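Local coordinates for protein ArtJ (Geobacillus stearothermophilus, PDB 2PVU) that binds arginine, lysine and histidine as the solute-binding protein of an ATP-binding cassette transporter, and holds a lysine in this crystal structure, at residues L70-A73 with V74-A78; G151-N154 with A155-G158; T157-E160 with A161-L165; F175-T178 with V179-I182. One frame throughout, in Å; residues are numbered along the deposited sequence.

Contact 1 of 4, residues L70-A73 with V74-A78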
ATOM      1  N   LEU A  70      11.286   0.824  -6.715  1.00 21.35           N
ATOM      2  CA  LEU A  70      10.580   1.139  -7.944  1.00 21.27           C
ATOM      3  C   LEU A  70      10.595   2.642  -8.185  1.00 20.72           C
ATOM      4  O   LEU A  70      10.893   3.092  -9.293  1.00 20.11           O
ATOM      5  CB  LEU A  70       9.147   0.591  -7.927  1.00 23.04           C
ATOM      6  CG  LEU A  70       8.302   0.960  -9.147  1.00 24.51           C
ATOM      7  CD1 LEU A  70       8.836   0.338 -10.453  1.00 26.97           C
ATOM      8  CD2 LEU A  70       6.886   0.528  -8.924  1.00 23.32           C
ATOM      9  N   LEU A  71      10.310   3.438  -7.152  1.00 20.70           N
ATOM     10  CA  LEU A  71      10.364   4.906  -7.294  1.00 20.45           C
ATOM     11  C   LEU A  71      11.729   5.391  -7.826  1.00 20.74           C
ATOM     12  O   LEU A  71      11.790   6.207  -8.728  1.00 21.50           O
ATOM     13  CB  LEU A  71      10.006   5.595  -5.958  1.00 20.38           C
ATOM     14  CG  LEU A  71      10.018   7.140  -5.954  1.00 20.53           C
ATOM     15  CD1 LEU A  71       8.852   7.712  -6.741  1.00 19.97           C
ATOM     16  CD2 LEU A  71      10.036   7.637  -4.500  1.00 22.10           C
ATOM     17  N   ASP A  72      12.814   4.859  -7.298  1.00 20.81           N
ATOM     18  CA  ASP A  72      14.134   5.274  -7.766  1.00 22.92           C
ATOM     19  C   ASP A  72      14.354   4.972  -9.239  1.00 22.02           C
ATOM     20  O   ASP A  72      14.892   5.796  -9.980  1.00 22.97           O
ATOM     21  CB  ASP A  72      15.215   4.581  -6.950  1.00 22.95           C
ATOM     22  CG  ASP A  72      16.552   5.237  -7.148  1.00 28.93           C
ATOM     23  OD1 ASP A  72      16.628   6.473  -6.916  1.00 31.96           O
ATOM     24  OD2 ASP A  72      17.492   4.540  -7.577  1.00 29.19           O
ATOM     25  N   ALA A  73      13.977   3.773  -9.662  1.00 21.40           N
ATOM     26  CA  ALA A  73      14.041   3.421 -11.101  1.00 21.54           C
ATOM     27  C   ALA A  73      13.184   4.353 -11.951  1.00 21.26           C
ATOM     28  O   ALA A  73      13.600   4.852 -13.019  1.00 21.14           O
ATOM     29  CB  ALA A  73      13.556   2.008 -11.284  1.00 21.39           C
ATOM     30  N   VAL A  74      11.958   4.558 -11.496  1.00 21.32           N
ATOM     31  CA  VAL A  74      11.036   5.393 -12.241  1.00 21.87           C
ATOM     32  C   VAL A  74      11.540   6.853 -12.359  1.00 21.98           C
ATOM     33  O   VAL A  74      11.612   7.393 -13.461  1.00 22.67           O
ATOM     34  CB  VAL A  74       9.619   5.281 -11.625  1.00 20.39           C
ATOM     35  CG1 VAL A  74       8.740   6.375 -12.105  1.00 22.74           C
ATOM     36  CG2 VAL A  74       9.005   3.875 -11.972  1.00 20.41           C
ATOM     37  N   MET A  75      11.860   7.498 -11.236  1.00 22.06           N
ATOM     38  CA  MET A  75      12.334   8.878 -11.277  1.00 22.73           C
ATOM     39  C   MET A  75      13.654   9.050 -12.032  1.00 23.76           C
ATOM     40  O   MET A  75      13.866  10.070 -12.686  1.00 25.01           O
ATOM     41  CB  MET A  75      12.453   9.438  -9.861  1.00 22.38           C
ATOM     42  CG  MET A  75      11.095   9.404  -9.083  1.00 21.32           C
ATOM     43  SD  MET A  75       9.679  10.262  -9.829  1.00 26.11           S
ATOM     44  CE  MET A  75       9.945  11.863  -9.068  1.00 23.46           C
ATOM     45  N   LYS A  76      14.521   8.050 -11.988  1.00 23.50           N
ATOM     46  CA  LYS A  76      15.744   8.094 -12.787  1.00 24.71           C
ATOM     47  C   LYS A  76      15.446   8.021 -14.290  1.00 24.09           C
ATOM     48  O   LYS A  76      16.024   8.790 -15.079  1.00 22.36           O
ATOM     49  CB  LYS A  76      16.751   7.028 -12.326  1.00 25.71           C
ATOM     50  CG  LYS A  76      17.447   7.432 -11.019  1.00 26.66           C
ATOM     51  CD  LYS A  76      18.375   6.383 -10.437  1.00 27.63           C
ATOM     52  CE  LYS A  76      19.188   6.986  -9.279  1.00 30.42           C
ATOM     53  NZ  LYS A  76      19.814   5.949  -8.401  1.00 35.27           N
ATOM     54  N   ALA A  77      14.527   7.134 -14.672  1.00 23.42           N
ATOM     55  CA  ALA A  77      14.101   7.003 -16.073  1.00 23.84           C
ATOM     56  C   ALA A  77      13.415   8.293 -16.535  1.00 24.08           C
ATOM     57  O   ALA A  77      13.515   8.682 -17.707  1.00 23.76           O
ATOM     58  CB  ALA A  77      13.181   5.781 -16.250  1.00 23.53           C
ATOM     59  N   ALA A  78      12.756   8.976 -15.597  1.00 23.40           N
ATOM     60  CA  ALA A  78      12.016  10.201 -15.889  1.00 23.45           C
ATOM     61  C   ALA A  78      12.896  11.465 -15.914  1.00 23.56           C
ATOM     62  O   ALA A  78      12.421  12.533 -16.317  1.00 23.73           O
ATOM     63  CB  ALA A  78      10.880  10.371 -14.878  1.00 22.26           C
TER

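Contact 2 of 4, residues G151-N154 with A155-G158. With LYS (lysine), chain E.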
ATOM      1  N   GLY A 151      -9.520  -4.703  13.142  1.00 19.55           N
ATOM      2  CA  GLY A 151      -8.599  -3.604  13.082  1.00 18.83           C
ATOM      3  C   GLY A 151      -8.225  -3.291  11.634  1.00 20.07           C
ATOM      4  O   GLY A 151      -8.011  -4.202  10.828  1.00 19.43           O
ATOM      5  N   VAL A 152      -8.137  -1.994  11.317  1.00 20.32           N
ATOM      6  CA  VAL A 152      -7.738  -1.541   9.979  1.00 20.70           C
ATOM      7  C   VAL A 152      -6.897  -0.291  10.117  1.00 21.59           C
ATOM      8  O   VAL A 152      -6.948   0.403  11.149  1.00 21.58           O
ATOM      9  CB  VAL A 152      -8.960  -1.176   9.092  1.00 20.20           C
ATOM     10  CG1 VAL A 152      -9.768  -2.436   8.718  1.00 21.96           C
ATOM     11  CG2 VAL A 152      -9.844  -0.106   9.785  1.00 19.46           C
ATOM     12  N   GLN A 153      -6.156   0.025   9.062  1.00 21.31           N
ATOM     13  CA  GLN A 153      -5.539   1.335   8.995  1.00 21.98           C
ATOM     14  C   GLN A 153      -6.585   2.354   8.524  1.00 21.46           C
ATOM     15  O   GLN A 153      -7.414   2.060   7.629  1.00 21.33           O
ATOM     16  CB  GLN A 153      -4.292   1.342   8.123  1.00 21.82           C
ATOM     17  CG  GLN A 153      -3.644   2.740   8.030  1.00 20.87           C
ATOM     18  CD  GLN A 153      -2.326   2.724   7.272  1.00 24.22           C
ATOM     19  OE1 GLN A 153      -2.049   1.802   6.497  1.00 25.13           O
ATOM     20  NE2 GLN A 153      -1.527   3.756   7.473  1.00 23.01           N
ATOM     21  N   ASN A 154      -6.615   3.494   9.205  1.00 21.72           N
ATOM     22  CA  ASN A 154      -7.584   4.560   8.888  1.00 21.57           C
ATOM     23  C   ASN A 154      -7.558   4.889   7.394  1.00 22.32           C
ATOM     24  O   ASN A 154      -6.486   4.975   6.803  1.00 22.50           O
ATOM     25  CB  ASN A 154      -7.225   5.834   9.648  1.00 20.92           C
ATOM     26  CG  ASN A 154      -8.286   6.892   9.517  1.00 25.47           C
ATOM     27  OD1 ASN A 154      -9.432   6.669   9.893  1.00 25.20           O
ATOM     28  ND2 ASN A 154      -7.908   8.060   8.989  1.00 23.70           N
ATOM     29  N   ALA A 155      -8.723   5.121   6.807  1.00 23.50           N
ATOM     30  CA  ALA A 155      -8.791   5.625   5.429  1.00 24.92           C
ATOM     31  C   ALA A 155      -8.064   4.743   4.406  1.00 24.99           C
ATOM     32  O   ALA A 155      -7.355   5.239   3.518  1.00 24.17           O
ATOM     33  CB  ALA A 155      -8.324   7.079   5.355  1.00 25.78           C
ATOM     34  N   THR A 156      -8.303   3.425   4.513  1.00 24.21           N
ATOM     35  CA  THR A 156      -7.792   2.442   3.576  1.00 23.69           C
ATOM     36  C   THR A 156      -8.934   1.650   2.942  1.00 23.52           C
ATOM     37  O   THR A 156     -10.094   1.673   3.408  1.00 23.17           O
ATOM     38  CB  THR A 156      -6.815   1.433   4.225  1.00 23.21           C
ATOM     39  OG1 THR A 156      -7.499   0.721   5.264  1.00 21.19           O
ATOM     40  CG2 THR A 156      -5.599   2.147   4.845  1.00 20.01           C
ATOM     41  N   THR A 157      -8.609   0.945   1.861  1.00 23.69           N
ATOM     42  CA  THR A 157      -9.594   0.077   1.214  1.00 22.68           C
ATOM     43  C   THR A 157      -9.919  -1.107   2.157  1.00 22.90           C
ATOM     44  O   THR A 157     -10.954  -1.733   2.000  1.00 22.36           O
ATOM     45  CB  THR A 157      -9.097  -0.432  -0.144  1.00 23.38           C
ATOM     46  OG1 THR A 157      -7.804  -0.985   0.050  1.00 22.13           O
ATOM     47  CG2 THR A 157      -8.970   0.705  -1.169  1.00 21.42           C
ATOM     48  N   GLY A 158      -9.058  -1.405   3.148  1.00 21.82           N
ATOM     49  CA  GLY A 158      -9.451  -2.430   4.138  1.00 22.77           C
ATOM     50  C   GLY A 158     -10.532  -1.905   5.066  1.00 22.29           C
ATOM     51  O   GLY A 158     -11.484  -2.616   5.370  1.00 22.35           O
TER
HETATM   52  N   LYS E 301      -3.835  -0.365  -0.594  1.00 18.22           N
HETATM   53  CA  LYS E 301      -4.707   0.076   0.545  1.00 18.47           C
HETATM   54  C   LYS E 301      -5.228   1.492   0.266  1.00 18.55           C
HETATM   55  O   LYS E 301      -6.064   1.999   1.000  1.00 18.43           O
HETATM   56  CB  LYS E 301      -3.915   0.079   1.847  1.00 17.63           C
HETATM   57  CG  LYS E 301      -2.682   1.013   1.772  1.00 18.32           C
HETATM   58  CD  LYS E 301      -2.184   1.403   3.180  1.00 16.58           C
HETATM   59  CE  LYS E 301      -0.732   1.851   3.099  1.00 21.26           C
HETATM   60  NZ  LYS E 301      -0.252   2.442   4.460  1.00 22.20           N
HETATM   61  OXT LYS E 301      -4.795   2.162  -0.697  1.00 18.05           O
HETATM   62  O   HOH W   1      -6.239  -1.762   6.669  1.00 18.78           O

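Contact 3 of 4, residues T157-E160 with A161-L165. With LYS (lysine), chain E.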
ATOM      1  N   THR A 157      -8.609   0.945   1.861  1.00 23.69           N
ATOM      2  CA  THR A 157      -9.594   0.077   1.214  1.00 22.68           C
ATOM      3  C   THR A 157      -9.919  -1.107   2.157  1.00 22.90           C
ATOM      4  O   THR A 157     -10.954  -1.733   2.000  1.00 22.36           O
ATOM      5  CB  THR A 157      -9.097  -0.432  -0.144  1.00 23.38           C
ATOM      6  OG1 THR A 157      -7.804  -0.985   0.050  1.00 22.13           O
ATOM      7  CG2 THR A 157      -8.970   0.705  -1.169  1.00 21.42           C
ATOM      8  N   GLY A 158      -9.058  -1.405   3.148  1.00 21.82           N
ATOM      9  CA  GLY A 158      -9.451  -2.430   4.138  1.00 22.77           C
ATOM     10  C   GLY A 158     -10.532  -1.905   5.066  1.00 22.29           C
ATOM     11  O   GLY A 158     -11.484  -2.616   5.370  1.00 22.35           O
ATOM     12  N   GLN A 159     -10.408  -0.653   5.489  1.00 21.49           N
ATOM     13  CA  GLN A 159     -11.489  -0.021   6.262  1.00 23.27           C
ATOM     14  C   GLN A 159     -12.751  -0.022   5.444  1.00 23.14           C
ATOM     15  O   GLN A 159     -13.849  -0.325   5.936  1.00 23.86           O
ATOM     16  CB  GLN A 159     -11.147   1.408   6.662  1.00 21.95           C
ATOM     17  CG  GLN A 159     -12.305   2.076   7.389  1.00 24.98           C
ATOM     18  CD  GLN A 159     -11.975   3.475   7.804  1.00 28.11           C
ATOM     19  OE1 GLN A 159     -10.820   3.789   8.045  1.00 24.44           O
ATOM     20  NE2 GLN A 159     -12.998   4.320   7.950  1.00 28.15           N
ATOM     21  N   GLU A 160     -12.605   0.340   4.174  1.00 24.16           N
ATOM     22  CA  GLU A 160     -13.725   0.348   3.248  1.00 25.32           C
ATOM     23  C   GLU A 160     -14.419  -1.019   3.145  1.00 24.36           C
ATOM     24  O   GLU A 160     -15.655  -1.119   3.206  1.00 23.39           O
ATOM     25  CB  GLU A 160     -13.260   0.787   1.845  1.00 25.21           C
ATOM     26  CG  GLU A 160     -14.479   1.013   0.906  1.00 28.08           C
ATOM     27  CD  GLU A 160     -14.081   1.510  -0.474  1.00 30.47           C
ATOM     28  OE1 GLU A 160     -12.853   1.625  -0.761  1.00 32.67           O
ATOM     29  OE2 GLU A 160     -15.010   1.770  -1.284  1.00 36.79           O
ATOM     30  N   ALA A 161     -13.635  -2.072   2.965  1.00 24.09           N
ATOM     31  CA  ALA A 161     -14.231  -3.392   2.839  1.00 24.39           C
ATOM     32  C   ALA A 161     -14.983  -3.782   4.137  1.00 25.80           C
ATOM     33  O   ALA A 161     -16.070  -4.362   4.070  1.00 24.77           O
ATOM     34  CB  ALA A 161     -13.171  -4.455   2.455  1.00 23.90           C
ATOM     35  N   ALA A 162     -14.420  -3.422   5.303  1.00 25.47           N
ATOM     36  CA  ALA A 162     -15.024  -3.778   6.577  1.00 25.84           C
ATOM     37  C   ALA A 162     -16.365  -3.032   6.713  1.00 27.19           C
ATOM     38  O   ALA A 162     -17.366  -3.614   7.115  1.00 26.40           O
ATOM     39  CB  ALA A 162     -14.050  -3.432   7.730  1.00 26.43           C
ATOM     40  N   GLU A 163     -16.381  -1.763   6.319  1.00 27.05           N
ATOM     41  CA  GLU A 163     -17.603  -0.961   6.422  1.00 28.71           C
ATOM     42  C   GLU A 163     -18.655  -1.413   5.442  1.00 29.07           C
ATOM     43  O   GLU A 163     -19.833  -1.438   5.772  1.00 30.60           O
ATOM     44  CB  GLU A 163     -17.299   0.520   6.237  1.00 28.24           C
ATOM     45  CG  GLU A 163     -16.481   1.054   7.396  1.00 30.13           C
ATOM     46  CD  GLU A 163     -16.058   2.492   7.237  1.00 31.33           C
ATOM     47  OE1 GLU A 163     -16.061   2.975   6.102  1.00 31.89           O
ATOM     48  OE2 GLU A 163     -15.718   3.133   8.260  1.00 35.61           O
ATOM     49  N   LYS A 164     -18.232  -1.791   4.238  1.00 30.10           N
ATOM     50  CA  LYS A 164     -19.147  -2.318   3.220  1.00 32.28           C
ATOM     51  C   LYS A 164     -19.803  -3.623   3.653  1.00 32.26           C
ATOM     52  O   LYS A 164     -20.970  -3.844   3.355  1.00 32.87           O
ATOM     53  CB  LYS A 164     -18.404  -2.538   1.902  1.00 32.82           C
ATOM     54  CG  LYS A 164     -18.496  -1.366   0.941  1.00 37.02           C
ATOM     55  CD  LYS A 164     -17.512  -1.541  -0.211  1.00 44.76           C
ATOM     56  CE  LYS A 164     -17.658  -0.416  -1.248  1.00 47.29           C
ATOM     57  NZ  LYS A 164     -18.334   0.781  -0.652  1.00 48.75           N
ATOM     58  N   LEU A 165     -19.033  -4.493   4.309  1.00 32.70           N
ATOM     59  CA  LEU A 165     -19.508  -5.807   4.744  1.00 33.36           C
ATOM     60  C   LEU A 165     -20.410  -5.756   5.969  1.00 34.13           C
ATOM     61  O   LEU A 165     -21.345  -6.555   6.073  1.00 34.09           O
ATOM     62  CB  LEU A 165     -18.341  -6.751   5.034  1.00 33.58           C
ATOM     63  CG  LEU A 165     -17.456  -7.258   3.885  1.00 35.00           C
ATOM     64  CD1 LEU A 165     -16.257  -7.985   4.453  1.00 36.38           C
ATOM     65  CD2 LEU A 165     -18.226  -8.144   2.883  1.00 37.53           C
TER
HETATM   66  N   LYS E 301      -3.835  -0.365  -0.594  1.00 18.22           N
HETATM   67  CA  LYS E 301      -4.707   0.076   0.545  1.00 18.47           C
HETATM   68  C   LYS E 301      -5.228   1.492   0.266  1.00 18.55           C
HETATM   69  O   LYS E 301      -6.064   1.999   1.000  1.00 18.43           O
HETATM   70  CB  LYS E 301      -3.915   0.079   1.847  1.00 17.63           C
HETATM   71  CG  LYS E 301      -2.682   1.013   1.772  1.00 18.32           C
HETATM   72  CD  LYS E 301      -2.184   1.403   3.180  1.00 16.58           C
HETATM   73  CE  LYS E 301      -0.732   1.851   3.099  1.00 21.26           C
HETATM   74  NZ  LYS E 301      -0.252   2.442   4.460  1.00 22.20           N
HETATM   75  OXT LYS E 301      -4.795   2.162  -0.697  1.00 18.05           O

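Contact 4 of 4, residues F175-T178 with V179-I182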
ATOM      1  N   PHE A 175      -6.552   2.591  12.949  1.00 24.63           N
ATOM      2  CA  PHE A 175      -5.221   2.975  13.440  1.00 23.87           C
ATOM      3  C   PHE A 175      -4.445   3.774  12.396  1.00 23.10           C
ATOM      4  O   PHE A 175      -4.691   3.623  11.205  1.00 22.14           O
ATOM      5  CB  PHE A 175      -4.452   1.717  13.848  1.00 23.80           C
ATOM      6  CG  PHE A 175      -5.223   0.892  14.845  1.00 23.06           C
ATOM      7  CD1 PHE A 175      -5.311   1.294  16.165  1.00 26.62           C
ATOM      8  CD2 PHE A 175      -5.970  -0.185  14.424  1.00 22.55           C
ATOM      9  CE1 PHE A 175      -6.053   0.551  17.074  1.00 27.11           C
ATOM     10  CE2 PHE A 175      -6.734  -0.938  15.317  1.00 24.05           C
ATOM     11  CZ  PHE A 175      -6.779  -0.535  16.655  1.00 26.39           C
ATOM     12  N   GLU A 176      -3.518   4.621  12.839  1.00 21.74           N
ATOM     13  CA  GLU A 176      -2.820   5.500  11.878  1.00 21.47           C
ATOM     14  C   GLU A 176      -1.787   4.753  11.041  1.00 21.58           C
ATOM     15  O   GLU A 176      -1.426   5.233   9.957  1.00 21.72           O
ATOM     16  CB  GLU A 176      -2.163   6.697  12.623  1.00 22.04           C
ATOM     17  CG  GLU A 176      -1.422   7.682  11.727  1.00 22.82           C
ATOM     18  CD  GLU A 176      -2.262   8.235  10.595  1.00 28.40           C
ATOM     19  OE1 GLU A 176      -3.518   8.372  10.726  1.00 27.32           O
ATOM     20  OE2 GLU A 176      -1.627   8.570   9.570  1.00 27.00           O
ATOM     21  N   THR A 177      -1.319   3.598  11.533  1.00 21.02           N
ATOM     22  CA  THR A 177      -0.466   2.686  10.722  1.00 21.61           C
ATOM     23  C   THR A 177      -1.038   1.279  10.723  1.00 22.42           C
ATOM     24  O   THR A 177      -1.705   0.860  11.702  1.00 22.08           O
ATOM     25  CB  THR A 177       0.968   2.625  11.227  1.00 20.93           C
ATOM     26  OG1 THR A 177       0.998   2.108  12.564  1.00 24.61           O
ATOM     27  CG2 THR A 177       1.628   4.010  11.214  1.00 22.26           C
ATOM     28  N   THR A 178      -0.722   0.531   9.664  1.00 22.05           N
ATOM     29  CA  THR A 178      -1.010  -0.914   9.667  1.00 22.99           C
ATOM     30  C   THR A 178      -0.178  -1.626  10.746  1.00 22.46           C
ATOM     31  O   THR A 178      -0.626  -2.634  11.312  1.00 21.85           O
ATOM     32  CB  THR A 178      -0.734  -1.475   8.267  1.00 23.14           C
ATOM     33  OG1 THR A 178      -1.600  -0.781   7.398  1.00 23.59           O
ATOM     34  CG2 THR A 178      -0.988  -3.033   8.162  1.00 20.52           C
ATOM     35  N   VAL A 179       1.010  -1.107  11.055  1.00 23.58           N
ATOM     36  CA  VAL A 179       1.845  -1.695  12.102  1.00 23.98           C
ATOM     37  C   VAL A 179       1.068  -1.788  13.425  1.00 23.62           C
ATOM     38  O   VAL A 179       1.026  -2.845  14.063  1.00 22.47           O
ATOM     39  CB  VAL A 179       3.154  -0.875  12.336  1.00 26.00           C
ATOM     40  CG1 VAL A 179       3.834  -1.317  13.660  1.00 24.46           C
ATOM     41  CG2 VAL A 179       4.115  -1.065  11.157  1.00 27.48           C
ATOM     42  N   VAL A 180       0.457  -0.680  13.829  1.00 23.80           N
ATOM     43  CA  VAL A 180      -0.357  -0.640  15.069  1.00 24.01           C
ATOM     44  C   VAL A 180      -1.616  -1.527  15.012  1.00 23.90           C
ATOM     45  O   VAL A 180      -1.961  -2.171  16.012  1.00 22.64           O
ATOM     46  CB  VAL A 180      -0.692   0.794  15.479  1.00 24.27           C
ATOM     47  CG1 VAL A 180      -1.727   0.812  16.632  1.00 26.80           C
ATOM     48  CG2 VAL A 180       0.589   1.525  15.894  1.00 25.15           C
ATOM     49  N   ALA A 181      -2.301  -1.563  13.863  1.00 22.71           N
ATOM     50  CA  ALA A 181      -3.372  -2.538  13.648  1.00 22.54           C
ATOM     51  C   ALA A 181      -2.944  -3.956  14.005  1.00 23.27           C
ATOM     52  O   ALA A 181      -3.654  -4.672  14.728  1.00 22.52           O
ATOM     53  CB  ALA A 181      -3.920  -2.453  12.146  1.00 23.03           C
ATOM     54  N   ILE A 182      -1.797  -4.382  13.466  1.00 23.47           N
ATOM     55  CA  ILE A 182      -1.258  -5.729  13.728  1.00 23.78           C
ATOM     56  C   ILE A 182      -0.938  -5.939  15.204  1.00 21.80           C
ATOM     57  O   ILE A 182      -1.284  -6.970  15.779  1.00 21.41           O
ATOM     58  CB  ILE A 182      -0.024  -6.028  12.827  1.00 23.56           C
ATOM     59  CG1 ILE A 182      -0.491  -6.236  11.376  1.00 24.81           C
ATOM     60  CG2 ILE A 182       0.720  -7.282  13.306  1.00 24.80           C
ATOM     61  CD1 ILE A 182       0.614  -6.098  10.358  1.00 25.23           C
TER

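Contact 1 of 4, residues L70-A73 with V74-A78
Leu-70 and Val-74 meet one turn apart on helix 66-78, the CD1 methyl of Leu-70 lying 3.9 Å from CG2 of Val-74. In the backbone Leu-70 O accepts from Val-74 N. Beyond this pair Leu-70 also reaches Tyr-124 and Tyr-253, while Val-74 rests on Ala-243 of helix 237-249. Leu-71 repeats the pattern on another side of the helix: its CD1 is 3.7 Å from CG of Met-75, and the backbone bond runs from Met-75 N to Leu-71 O, 2.8 Å. CG anti to the carbonyl carbon (chi1 -59°) and a bend at chi2 keep SD of Met-75 4.1 Å from CD1 of Leu-71, and both residues touch Tyr-82 of strand 82-86. Asp-72 forms a salt bridge. With CG anti to the backbone N (chi1 -165°), its carboxylate is turned to the side where the extended chain of Lys-76 arrives, and Lys-76 NZ meets Asp-72 OD2 at 2.8 Å on the syn lone pair. The other oxygen, OD1, is hydrogen-bonded to the hydroxyl of Tyr-82. Toward 74-78 Ala-73 offers chiefly its carbonyl, Ala-73 O to Ala-77 N 3.0 Å, while its methyl packs on Val-247 and Ile-256. With one oxygen given to an ammonium and the other to a phenol, the carboxylate is held at both ends, which should fix its rotation and probably stabilises its negative charge.

Contact 2 of 4, residues G151-N154 with A155-G158
Gln-153 turns its CG anti to the backbone N (chi1 179°) and runs out extended, while Thr-156 sets OG1 between its own N and carbonyl carbon (chi1 61°). The two side chains cross at about a right angle, CG2 of the threonine 3.6 Å from CB of the glutamine, and the hydroxyl is left facing back along the chain. There Thr-156 OG1 donates to Gln-153 O at 2.7 Å, from a position tilted 25° out of the carbonyl plane. A water bridges the same two residues, accepting from the Gln-153 amide and donating to Thr-156 OG1. Thr-156 is the N-cap residue of helix 157-166; its OG1 also accepts from Gln-159 N. Strand 150-153 thus passes into the helix of a beta-alpha-beta unit through a tightly tied turn, and the bound lysine lies against it. The ligand's NZ donates to Gln-153 OE1 at 2.8 Å, and its carboxylate O accepts from Thr-157 N at 2.9 Å. On the same glutamine NE2 reaches the Glu-176 carbonyl and Asp-49. One short turn therefore reads both ends of the ligand, which Arg-114 and Thr-109 also hydrogen-bond: an amide oxygen for the ammonium, and a helix N-terminus whose dipole probably steadies the carboxylate.

Contact 3 of 4, residues T157-E160 with A161-L165
Gln-159 and Glu-163 join across one turn by a side-chain hydrogen bond, Gln-159 NE2 to Glu-163 OE2 3.0 Å. The glutamine has CG anti to its N (chi1 177°) and the glutamate has CG anti to its carbonyl carbon (chi1 -68°), which brings amide and carboxylate together. Their planes stand 82° apart, and the nitrogen comes in from above the carboxylate plane. The glutamine uses its other end as well: OE1 accepts from the backbone N of Ala-155, in the turn before the helix. Its carbonyl receives the Glu-163 amide. OE2 of Glu-163 also makes a long, weak ion pair with Lys-174 on strand 172-175. Cut back to an alanine, Glu-163 would no longer offer OE2, and the Gln-159 amide is likely to be freer to turn. Both residues belong to helix 157-166, the crossover helix between parallel strands 150-153 and 172-175, and Ala-162 packs on Ile-172 of the latter. At the ligand end of the helix Thr-157 OG1 is hydrogen-bonded to Glu-224. The Thr-157 carbonyl goes to the Ala-161 amide, and that of Gly-158 to Ala-162. Glu-160 and Lys-164 run side by side in the same direction; their salt bridge is long, Glu-160 OE2 to Lys-164 NZ 3.5 Å, and Lys-164 CE lies 3.4 Å from Glu-160 OE2. In the backbone Glu-160 O accepts from Lys-164 N at 2.9 Å.

Contact 4 of 4, residues F175-T178 with V179-I182
From Phe-175 to Ile-182 the backbone leaves an extended strand end, turns at Glu-176, and enters a helix whose first full bond, 3.0 Å from Ile-182 N to Thr-178 O, follows a weak one from Ala-181 N to Thr-177 O. Phe-175 packs against this first turn. Its CG points anti to the carbonyl carbon (chi1 -55°), which brings the ring against Val-180 and Ala-181: CD1 is 3.6 Å from Val-180 CG1, and CD2 lies 3.6 Å from Ala-181 CA and 3.8 Å from its CB. Both neighbours approach the ring obliquely, and the ring and Val-180 cross at about a right angle. With an alanine in place of Phe-175, the CG1 methyl of Val-180 and the backbone at Ala-181 would probably lose their aromatic neighbour, and a gap is likely to open between the strand end and the helix. Thr-177 is the N-cap of helix 178-186. With its OG1 between the backbone N and carbonyl carbon (chi1 62°), Thr-177 OG1 accepts from Val-180 N at 3.1 Å in a fairly straight bond, 165° at the hydrogen. The same oxygen lies 3.4 Å from Val-180 CG2. Thr-178 begins the helix with its hydroxyl turned elsewhere, to Gln-153 OE1, the same oxygen that serves the ligand. The Thr-178 methyl meets Ile-182 one turn on, CG2 to CD1 4.1 Å, and its side chain also touches Phe-52 of the lysine pocket.

Overall arrangement
Contacts 2, 3 and 4 cluster on one side of the chain's centre, and contact 1 stands on the other, its nearest atoms about 17 Å from contacts 2 and 3. Contacts 2 and 3 share Thr-157 and Gly-158, their centres about 7 Å apart, and both touch the bound lysine. Contact 4 meets contact 2 where strand 172-175 runs beside strand 150-153: Asn-154 N lies 2.8 Å from Phe-175 O, probably a hydrogen bond. It serves the pocket at second hand, the side chain of Thr-178 about 5 Å from the lysine. Contact 1 is farther off, the side chain of Leu-70 about 14 Å from the ligand, and is a local helix contact of packing and one salt bridge.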